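Local coordinates for protein phenylalanyl-tRNA synthetase beta chain (Pyrococcus horikoshii, PDB 2CXI) that forms, as the beta subunit of an alpha2-beta2 phenylalanine–tRNA ligase, part of the enzyme that joins phenylalanine to tRNA(Phe) at the expense of ATP, at residues R17-A31 with G64-E76. Residues are numbered along the deposited sequence; the frame is centred on the assembly and turned at random.
Sequences RSFSIEEWEDLVLYA and GVARQIKWALGIE
Tyr30 and Ala31 abut the flank of helix 64-72, and the axes of helix 21-30 and helix 64-72 pass 8.9 Å apart at 100°, nearly perpendicular. The backbones come nearest at Ala31 and Val65, whose CA atoms are 5.2 Å apart. Ser20 and Glu23 form a capping box at the start of helix 21-30, and Gly74 follows helix 64-72 in a Schellman motif. Ile69 occupies the middle of the interface. With CG1 anti to its carbonyl carbon (chi1 -66°), the side chain sends CD1 to within 3.5 Å of Trp24 CZ3, while its other branch, CG2, lies against Leu27 CG. CG1 itself packs on the backbone carbonyl oxygen of Leu27. Beside it, Ala31 CB touches Val65 CG1 at 3.6 Å, and the bent chain of Gln68 brings CG to 3.5 Å from Tyr30 O. Ala72, about one turn after Ile69, meets the Tyr30 ring obliquely through CB (3.7 Å from Tyr30 CD2), and Tyr30 CE2 comes near Leu73 CD2, also obliquely. The other methyl of Leu73, CD1, reaches Phe19 CZ, approaching from the opposite direction. At the border, Ile75 CD1 lies over one face of the Arg17 guanidinium, 3.4 Å above its plane. Leu27 CD2 lies over the centre of the Phe19 ring and over that of the Trp24 ring, in the corner the two make, and Trp24 NE1 is hydrogen-bonded to Glu12 OE2. Cutting Ile69 back to an alanine removes CG1, CG2 and CD1, and would probably open a gap beside Trp24 CZ3 and Leu27 CG. The join between these two helices of the N-terminal part of the beta subunit is thus almost wholly apolar, resting on the fit of methyl groups and rings rather than on polar pairing.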
ATOM      1  N   ARG A  17     -42.660  -7.103  20.334  1.00 20.35           N
ATOM      2  CA  ARG A  17     -44.038  -7.182  20.910  1.00 20.64           C
ATOM      3  C   ARG A  17     -43.870  -6.882  22.373  1.00 20.13           C
ATOM      4  O   ARG A  17     -42.802  -7.179  22.898  1.00 18.48           O
ATOM      5  CB  ARG A  17     -44.400  -8.663  20.924  1.00 22.46           C
ATOM      6  CG  ARG A  17     -45.622  -9.022  20.355  1.00 26.64           C
ATOM      7  CD  ARG A  17     -45.661 -10.506  20.092  1.00 27.42           C
ATOM      8  NE  ARG A  17     -45.365 -10.724  18.692  1.00 28.43           N
ATOM      9  CZ  ARG A  17     -45.922 -11.662  17.966  1.00 32.70           C
ATOM     10  NH1 ARG A  17     -46.803 -12.504  18.523  1.00 32.60           N
ATOM     11  NH2 ARG A  17     -45.567 -11.785  16.694  1.00 35.24           N
ATOM     12  N   SER A  18     -44.909  -6.408  23.066  1.00 18.90           N
ATOM     13  CA  SER A  18     -44.808  -6.278  24.520  1.00 20.67           C
ATOM     14  C   SER A  18     -45.673  -7.339  25.223  1.00 20.04           C
ATOM     15  O   SER A  18     -46.529  -7.993  24.606  1.00 20.41           O
ATOM     16  CB  SER A  18     -45.123  -4.862  25.048  1.00 20.98           C
ATOM     17  OG  SER A  18     -46.413  -4.502  24.649  1.00 25.26           O
ATOM     18  N   PHE A  19     -45.377  -7.544  26.503  1.00 21.23           N
ATOM     19  CA  PHE A  19     -46.031  -8.581  27.302  1.00 20.77           C
ATOM     20  C   PHE A  19     -46.233  -8.071  28.714  1.00 20.71           C
ATOM     21  O   PHE A  19     -45.431  -7.271  29.228  1.00 21.41           O
ATOM     22  CB  PHE A  19     -45.206  -9.862  27.373  1.00 20.23           C
ATOM     23  CG  PHE A  19     -44.767 -10.385  26.049  1.00 20.68           C
ATOM     24  CD1 PHE A  19     -45.532 -11.330  25.372  1.00 17.70           C
ATOM     25  CD2 PHE A  19     -43.574  -9.952  25.487  1.00 18.92           C
ATOM     26  CE1 PHE A  19     -45.114 -11.837  24.138  1.00 20.87           C
ATOM     27  CE2 PHE A  19     -43.163 -10.457  24.244  1.00 22.18           C
ATOM     28  CZ  PHE A  19     -43.939 -11.390  23.581  1.00 20.69           C
ATOM     29  N   SER A  20     -47.294  -8.537  29.378  1.00 20.48           N
ATOM     30  CA  SER A  20     -47.399  -8.185  30.814  1.00 20.16           C
ATOM     31  C   SER A  20     -46.307  -8.868  31.644  1.00 19.89           C
ATOM     32  O   SER A  20     -45.631  -9.802  31.173  1.00 19.26           O
ATOM     33  CB  SER A  20     -48.755  -8.600  31.360  1.00 19.09           C
ATOM     34  OG  SER A  20     -48.858  -9.996  31.287  1.00 19.30           O
ATOM     35  N   ILE A  21     -46.121  -8.381  32.871  1.00 20.21           N
ATOM     36  CA  ILE A  21     -45.240  -9.043  33.820  1.00 21.81           C
ATOM     37  C   ILE A  21     -45.669 -10.502  34.055  1.00 21.45           C
ATOM     38  O   ILE A  21     -44.830 -11.418  34.117  1.00 21.37           O
ATOM     39  CB  ILE A  21     -45.171  -8.259  35.153  1.00 21.10           C
ATOM     40  CG1 ILE A  21     -44.537  -6.866  34.938  1.00 23.30           C
ATOM     41  CG2 ILE A  21     -44.421  -9.086  36.198  1.00 24.98           C
ATOM     42  CD1 ILE A  21     -43.070  -6.893  34.414  1.00 23.41           C
ATOM     43  N   GLU A  22     -46.977 -10.728  34.134  1.00 21.40           N
ATOM     44  CA  GLU A  22     -47.481 -12.086  34.327  1.00 21.54           C
ATOM     45  C   GLU A  22     -47.118 -13.004  33.134  1.00 21.04           C
ATOM     46  O   GLU A  22     -46.758 -14.159  33.332  1.00 21.33           O
ATOM     47  CB  GLU A  22     -49.001 -12.090  34.607  1.00 20.19           C
ATOM     48  CG  GLU A  22     -49.594 -13.494  34.653  1.00 21.69           C
ATOM     49  CD  GLU A  22     -51.055 -13.535  35.126  1.00 21.60           C
ATOM     50  OE1 GLU A  22     -51.573 -12.508  35.574  1.00 20.97           O
ATOM     51  OE2 GLU A  22     -51.664 -14.597  35.021  1.00 19.44           O
ATOM     52  N   GLU A  23     -47.188 -12.489  31.913  1.00 21.25           N
ATOM     53  CA  GLU A  23     -46.757 -13.250  30.716  1.00 21.40           C
ATOM     54  C   GLU A  23     -45.219 -13.468  30.672  1.00 20.90           C
ATOM     55  O   GLU A  23     -44.745 -14.531  30.235  1.00 21.26           O
ATOM     56  CB  GLU A  23     -47.210 -12.539  29.453  1.00 22.54           C
ATOM     57  CG  GLU A  23     -48.731 -12.620  29.225  1.00 22.59           C
ATOM     58  CD  GLU A  23     -49.219 -11.767  28.073  1.00 24.24           C
ATOM     59  OE1 GLU A  23     -48.680 -10.673  27.874  1.00 22.57           O
ATOM     60  OE2 GLU A  23     -50.182 -12.197  27.390  1.00 30.62           O
ATOM     61  N   TRP A  24     -44.472 -12.477  31.155  1.00 20.53           N
ATOM     62  CA  TRP A  24     -42.992 -12.539  31.242  1.00 21.03           C
ATOM     63  C   TRP A  24     -42.501 -13.703  32.092  1.00 21.31           C
ATOM     64  O   TRP A  24     -41.434 -14.263  31.849  1.00 21.29           O
ATOM     65  CB  TRP A  24     -42.394 -11.195  31.697  1.00 19.88           C
ATOM     66  CG  TRP A  24     -42.016 -10.320  30.482  1.00 16.96           C
ATOM     67  CD1 TRP A  24     -42.637  -9.177  30.036  1.00 20.16           C
ATOM     68  CD2 TRP A  24     -40.958 -10.585  29.554  1.00 17.33           C
ATOM     69  NE1 TRP A  24     -42.010  -8.701  28.899  1.00 21.25           N
ATOM     70  CE2 TRP A  24     -40.999  -9.567  28.556  1.00 18.55           C
ATOM     71  CE3 TRP A  24     -40.016 -11.625  29.419  1.00 17.07           C
ATOM     72  CZ2 TRP A  24     -40.094  -9.524  27.480  1.00 19.41           C
ATOM     73  CZ3 TRP A  24     -39.097 -11.578  28.352  1.00 18.94           C
ATOM     74  CH2 TRP A  24     -39.166 -10.537  27.387  1.00 18.43           C
ATOM     75  N   GLU A  25     -43.333 -14.088  33.051  1.00 21.42           N
ATOM     76  CA  GLU A  25     -43.037 -15.216  33.925  1.00 22.01           C
ATOM     77  C   GLU A  25     -42.907 -16.465  33.111  1.00 21.51           C
ATOM     78  O   GLU A  25     -42.036 -17.256  33.401  1.00 22.09           O
ATOM     79  CB  GLU A  25     -44.161 -15.432  34.952  1.00 21.54           C
ATOM     80  CG  GLU A  25     -44.278 -14.287  35.938  1.00 22.52           C
ATOM     81  CD  GLU A  25     -43.265 -14.346  37.059  1.00 25.69           C
ATOM     82  OE1 GLU A  25     -42.582 -15.372  37.238  1.00 28.42           O
ATOM     83  OE2 GLU A  25     -43.148 -13.337  37.764  1.00 27.56           O
ATOM     84  N   ASP A  26     -43.761 -16.653  32.110  1.00 21.09           N
ATOM     85  CA  ASP A  26     -43.619 -17.822  31.209  1.00 22.42           C
ATOM     86  C   ASP A  26     -42.492 -17.656  30.182  1.00 21.72           C
ATOM     87  O   ASP A  26     -41.807 -18.619  29.816  1.00 21.02           O
ATOM     88  CB  ASP A  26     -44.936 -18.117  30.472  1.00 23.78           C
ATOM     89  CG  ASP A  26     -46.093 -18.373  31.453  1.00 28.44           C
ATOM     90  OD1 ASP A  26     -45.874 -19.034  32.483  1.00 32.80           O
ATOM     91  OD2 ASP A  26     -47.214 -17.912  31.296  1.00 29.22           O
ATOM     92  N   LEU A  27     -42.345 -16.426  29.695  1.00 19.43           N
ATOM     93  CA  LEU A  27     -41.381 -16.116  28.652  1.00 20.78           C
ATOM     94  C   LEU A  27     -39.950 -16.435  29.056  1.00 20.31           C
ATOM     95  O   LEU A  27     -39.192 -17.005  28.261  1.00 20.72           O
ATOM     96  CB  LEU A  27     -41.474 -14.617  28.308  1.00 19.49           C
ATOM     97  CG  LEU A  27     -42.189 -14.244  27.012  1.00 23.72           C
ATOM     98  CD1 LEU A  27     -43.347 -15.136  26.563  1.00 24.47           C
ATOM     99  CD2 LEU A  27     -42.529 -12.751  27.007  1.00 20.38           C
ATOM    100  N   VAL A  28     -39.567 -16.038  30.261  1.00 18.96           N
ATOM    101  CA  VAL A  28     -38.177 -16.224  30.674  1.00 20.18           C
ATOM    102  C   VAL A  28     -37.752 -17.711  30.602  1.00 20.71           C
ATOM    103  O   VAL A  28     -36.628 -18.002  30.219  1.00 20.27           O
ATOM    104  CB  VAL A  28     -37.839 -15.583  32.033  1.00 18.99           C
ATOM    105  CG1 VAL A  28     -38.035 -14.039  31.996  1.00 17.47           C
ATOM    106  CG2 VAL A  28     -38.654 -16.210  33.204  1.00 20.71           C
ATOM    107  N   LEU A  29     -38.658 -18.627  30.950  1.00 21.20           N
ATOM    108  CA  LEU A  29     -38.358 -20.066  30.915  1.00 23.08           C
ATOM    109  C   LEU A  29     -38.040 -20.535  29.481  1.00 23.59           C
ATOM    110  O   LEU A  29     -37.216 -21.433  29.281  1.00 22.25           O
ATOM    111  CB  LEU A  29     -39.510 -20.879  31.535  1.00 24.39           C
ATOM    112  CG  LEU A  29     -39.985 -20.377  32.912  1.00 26.62           C
ATOM    113  CD1 LEU A  29     -41.288 -21.027  33.430  1.00 31.37           C
ATOM    114  CD2 LEU A  29     -38.845 -20.486  33.975  1.00 28.87           C
ATOM    115  N   TYR A  30     -38.673 -19.910  28.480  1.00 24.33           N
ATOM    116  CA  TYR A  30     -38.340 -20.176  27.073  1.00 25.95           C
ATOM    117  C   TYR A  30     -36.863 -19.868  26.753  1.00 26.14           C
ATOM    118  O   TYR A  30     -36.281 -20.461  25.836  1.00 26.52           O
ATOM    119  CB  TYR A  30     -39.254 -19.367  26.113  1.00 27.60           C
ATOM    120  CG  TYR A  30     -40.738 -19.701  26.180  1.00 29.48           C
ATOM    121  CD1 TYR A  30     -41.182 -20.936  26.682  1.00 31.33           C
ATOM    122  CD2 TYR A  30     -41.701 -18.796  25.704  1.00 31.12           C
ATOM    123  CE1 TYR A  30     -42.561 -21.243  26.747  1.00 32.52           C
ATOM    124  CE2 TYR A  30     -43.063 -19.084  25.766  1.00 31.55           C
ATOM    125  CZ  TYR A  30     -43.482 -20.311  26.283  1.00 31.98           C
ATOM    126  OH  TYR A  30     -44.828 -20.618  26.337  1.00 34.13           O
ATOM    127  N   ALA A  31     -36.268 -18.917  27.481  1.00 25.17           N
ATOM    128  CA  ALA A  31     -34.859 -18.552  27.253  1.00 24.90           C
ATOM    129  C   ALA A  31     -33.935 -19.284  28.228  1.00 24.23           C
ATOM    130  O   ALA A  31     -32.790 -18.874  28.450  1.00 22.95           O
ATOM    131  CB  ALA A  31     -34.683 -17.065  27.410  1.00 24.50           C
ATOM    132  N   GLY A  64     -29.733 -12.516  23.133  1.00 14.04           N
ATOM    133  CA  GLY A  64     -29.843 -13.976  23.087  1.00 13.86           C
ATOM    134  C   GLY A  64     -31.170 -14.467  23.671  1.00 14.90           C
ATOM    135  O   GLY A  64     -31.778 -15.422  23.166  1.00 14.76           O
ATOM    136  N   VAL A  65     -31.611 -13.795  24.733  1.00 14.70           N
ATOM    137  CA  VAL A  65     -32.911 -14.093  25.362  1.00 16.27           C
ATOM    138  C   VAL A  65     -34.106 -13.819  24.407  1.00 16.20           C
ATOM    139  O   VAL A  65     -35.013 -14.669  24.236  1.00 15.87           O
ATOM    140  CB  VAL A  65     -33.049 -13.305  26.681  1.00 15.67           C
ATOM    141  CG1 VAL A  65     -34.489 -13.482  27.288  1.00 18.43           C
ATOM    142  CG2 VAL A  65     -32.013 -13.772  27.662  1.00 18.73           C
ATOM    143  N   ALA A  66     -34.084 -12.641  23.767  1.00 16.54           N
ATOM    144  CA  ALA A  66     -35.107 -12.230  22.816  1.00 16.13           C
ATOM    145  C   ALA A  66     -35.114 -13.189  21.645  1.00 17.25           C
ATOM    146  O   ALA A  66     -36.157 -13.543  21.126  1.00 16.59           O
ATOM    147  CB  ALA A  66     -34.822 -10.812  22.336  1.00 16.23           C
ATOM    148  N   ARG A  67     -33.931 -13.609  21.221  1.00 16.51           N
ATOM    149  CA  ARG A  67     -33.836 -14.514  20.070  1.00 17.43           C
ATOM    150  C   ARG A  67     -34.545 -15.827  20.425  1.00 17.55           C
ATOM    151  O   ARG A  67     -35.419 -16.272  19.694  1.00 18.18           O
ATOM    152  CB  ARG A  67     -32.347 -14.737  19.715  1.00 15.93           C
ATOM    153  CG  ARG A  67     -32.049 -15.496  18.388  1.00 18.50           C
ATOM    154  CD  ARG A  67     -30.566 -15.314  18.022  1.00 19.71           C
ATOM    155  NE  ARG A  67     -29.738 -15.768  19.132  1.00 23.72           N
ATOM    156  CZ  ARG A  67     -28.552 -15.274  19.478  1.00 21.52           C
ATOM    157  NH1 ARG A  67     -27.973 -14.276  18.790  1.00 22.65           N
ATOM    158  NH2 ARG A  67     -27.933 -15.811  20.523  1.00 22.88           N
ATOM    159  N   GLN A  68     -34.222 -16.414  21.576  1.00 18.07           N
ATOM    160  CA  GLN A  68     -34.901 -17.626  22.002  1.00 19.84           C
ATOM    161  C   GLN A  68     -36.394 -17.483  22.067  1.00 18.34           C
ATOM    162  O   GLN A  68     -37.129 -18.364  21.597  1.00 18.56           O
ATOM    163  CB  GLN A  68     -34.479 -18.052  23.394  1.00 21.00           C
ATOM    164  CG  GLN A  68     -33.987 -19.405  23.370  1.00 29.51           C
ATOM    165  CD  GLN A  68     -32.567 -19.241  23.088  1.00 39.84           C
ATOM    166  OE1 GLN A  68     -31.941 -20.036  22.380  1.00 44.93           O
ATOM    167  NE2 GLN A  68     -32.027 -18.135  23.613  1.00 44.54           N
ATOM    168  N   ILE A  69     -36.837 -16.410  22.703  1.00 17.57           N
ATOM    169  CA  ILE A  69     -38.277 -16.151  22.808  1.00 17.95           C
ATOM    170  C   ILE A  69     -38.934 -16.017  21.432  1.00 18.44           C
ATOM    171  O   ILE A  69     -40.046 -16.508  21.230  1.00 20.05           O
ATOM    172  CB  ILE A  69     -38.534 -14.953  23.739  1.00 17.70           C
ATOM    173  CG1 ILE A  69     -38.116 -15.334  25.160  1.00 15.98           C
ATOM    174  CG2 ILE A  69     -40.033 -14.500  23.717  1.00 16.77           C
ATOM    175  CD1 ILE A  69     -37.996 -14.094  26.106  1.00 18.80           C
ATOM    176  N   LYS A  70     -38.280 -15.327  20.498  1.00 19.27           N
ATOM    177  CA  LYS A  70     -38.853 -15.192  19.145  1.00 19.48           C
ATOM    178  C   LYS A  70     -39.086 -16.577  18.519  1.00 19.12           C
ATOM    179  O   LYS A  70     -40.127 -16.816  17.888  1.00 19.25           O
ATOM    180  CB  LYS A  70     -37.964 -14.326  18.216  1.00 18.41           C
ATOM    181  CG  LYS A  70     -38.139 -12.792  18.463  1.00 20.88           C
ATOM    182  CD  LYS A  70     -37.455 -11.947  17.399  1.00 22.35           C
ATOM    183  CE  LYS A  70     -35.946 -12.007  17.532  1.00 28.49           C
ATOM    184  NZ  LYS A  70     -35.354 -10.870  16.691  1.00 35.64           N
ATOM    185  N   TRP A  71     -38.115 -17.480  18.673  1.00 18.91           N
ATOM    186  CA  TRP A  71     -38.254 -18.854  18.179  1.00 18.07           C
ATOM    187  C   TRP A  71     -39.323 -19.643  18.950  1.00 18.96           C
ATOM    188  O   TRP A  71     -40.169 -20.342  18.347  1.00 18.86           O
ATOM    189  CB  TRP A  71     -36.882 -19.573  18.214  1.00 18.36           C
ATOM    190  CG  TRP A  71     -36.214 -19.609  16.870  1.00 17.79           C
ATOM    191  CD1 TRP A  71     -36.145 -20.670  16.036  1.00 18.86           C
ATOM    192  CD2 TRP A  71     -35.511 -18.532  16.216  1.00 18.19           C
ATOM    193  NE1 TRP A  71     -35.441 -20.332  14.891  1.00 19.66           N
ATOM    194  CE2 TRP A  71     -35.035 -19.025  14.986  1.00 18.29           C
ATOM    195  CE3 TRP A  71     -35.233 -17.189  16.554  1.00 20.33           C
ATOM    196  CZ2 TRP A  71     -34.320 -18.223  14.069  1.00 19.20           C
ATOM    197  CZ3 TRP A  71     -34.505 -16.392  15.651  1.00 19.01           C
ATOM    198  CH2 TRP A  71     -34.061 -16.917  14.425  1.00 19.21           C
ATOM    199  N   ALA A  72     -39.333 -19.506  20.266  1.00 19.77           N
ATOM    200  CA  ALA A  72     -40.367 -20.164  21.079  1.00 21.89           C
ATOM    201  C   ALA A  72     -41.780 -19.747  20.649  1.00 23.46           C
ATOM    202  O   ALA A  72     -42.694 -20.567  20.602  1.00 24.52           O
ATOM    203  CB  ALA A  72     -40.149 -19.864  22.547  1.00 21.11           C
ATOM    204  N   LEU A  73     -41.950 -18.473  20.317  1.00 23.81           N
ATOM    205  CA  LEU A  73     -43.244 -17.974  19.881  1.00 25.20           C
ATOM    206  C   LEU A  73     -43.507 -18.198  18.405  1.00 26.52           C
ATOM    207  O   LEU A  73     -44.557 -17.820  17.923  1.00 27.89           O
ATOM    208  CB  LEU A  73     -43.385 -16.463  20.186  1.00 24.56           C
ATOM    209  CG  LEU A  73     -43.269 -16.116  21.671  1.00 23.58           C
ATOM    210  CD1 LEU A  73     -43.158 -14.594  21.887  1.00 26.24           C
ATOM    211  CD2 LEU A  73     -44.378 -16.770  22.530  1.00 27.14           C
ATOM    212  N   GLY A  74     -42.541 -18.740  17.667  1.00 27.00           N
ATOM    213  CA  GLY A  74     -42.706 -18.894  16.230  1.00 26.86           C
ATOM    214  C   GLY A  74     -42.655 -17.617  15.421  1.00 27.68           C
ATOM    215  O   GLY A  74     -43.195 -17.582  14.325  1.00 28.38           O
ATOM    216  N   ILE A  75     -42.046 -16.553  15.937  1.00 26.83           N
ATOM    217  CA  ILE A  75     -41.891 -15.317  15.158  1.00 26.94           C
ATOM    218  C   ILE A  75     -40.790 -15.576  14.130  1.00 27.33           C
ATOM    219  O   ILE A  75     -40.844 -15.079  12.997  1.00 27.91           O
ATOM    220  CB  ILE A  75     -41.586 -14.125  16.091  1.00 26.72           C
ATOM    221  CG1 ILE A  75     -42.790 -13.824  16.998  1.00 26.81           C
ATOM    222  CG2 ILE A  75     -41.169 -12.853  15.322  1.00 29.04           C
ATOM    223  CD1 ILE A  75     -42.417 -12.890  18.190  1.00 26.28           C
ATOM    224  N   GLU A  76     -39.811 -16.402  14.509  1.00 25.29           N
ATOM    225  CA  GLU A  76     -38.878 -16.986  13.556  1.00 25.33           C
ATOM    226  C   GLU A  76     -38.843 -18.510  13.771  1.00 25.17           C
ATOM    227  O   GLU A  76     -39.331 -18.989  14.798  1.00 23.32           O
ATOM    228  CB  GLU A  76     -37.482 -16.395  13.724  1.00 25.57           C
ATOM    229  CG  GLU A  76     -37.413 -14.864  13.656  1.00 28.42           C
ATOM    230  CD  GLU A  76     -37.478 -14.320  12.234  1.00 33.03           C
ATOM    231  OE1 GLU A  76     -37.464 -15.106  11.268  1.00 33.55           O
ATOM    232  OE2 GLU A  76     -37.551 -13.078  12.078  1.00 37.94           O
TER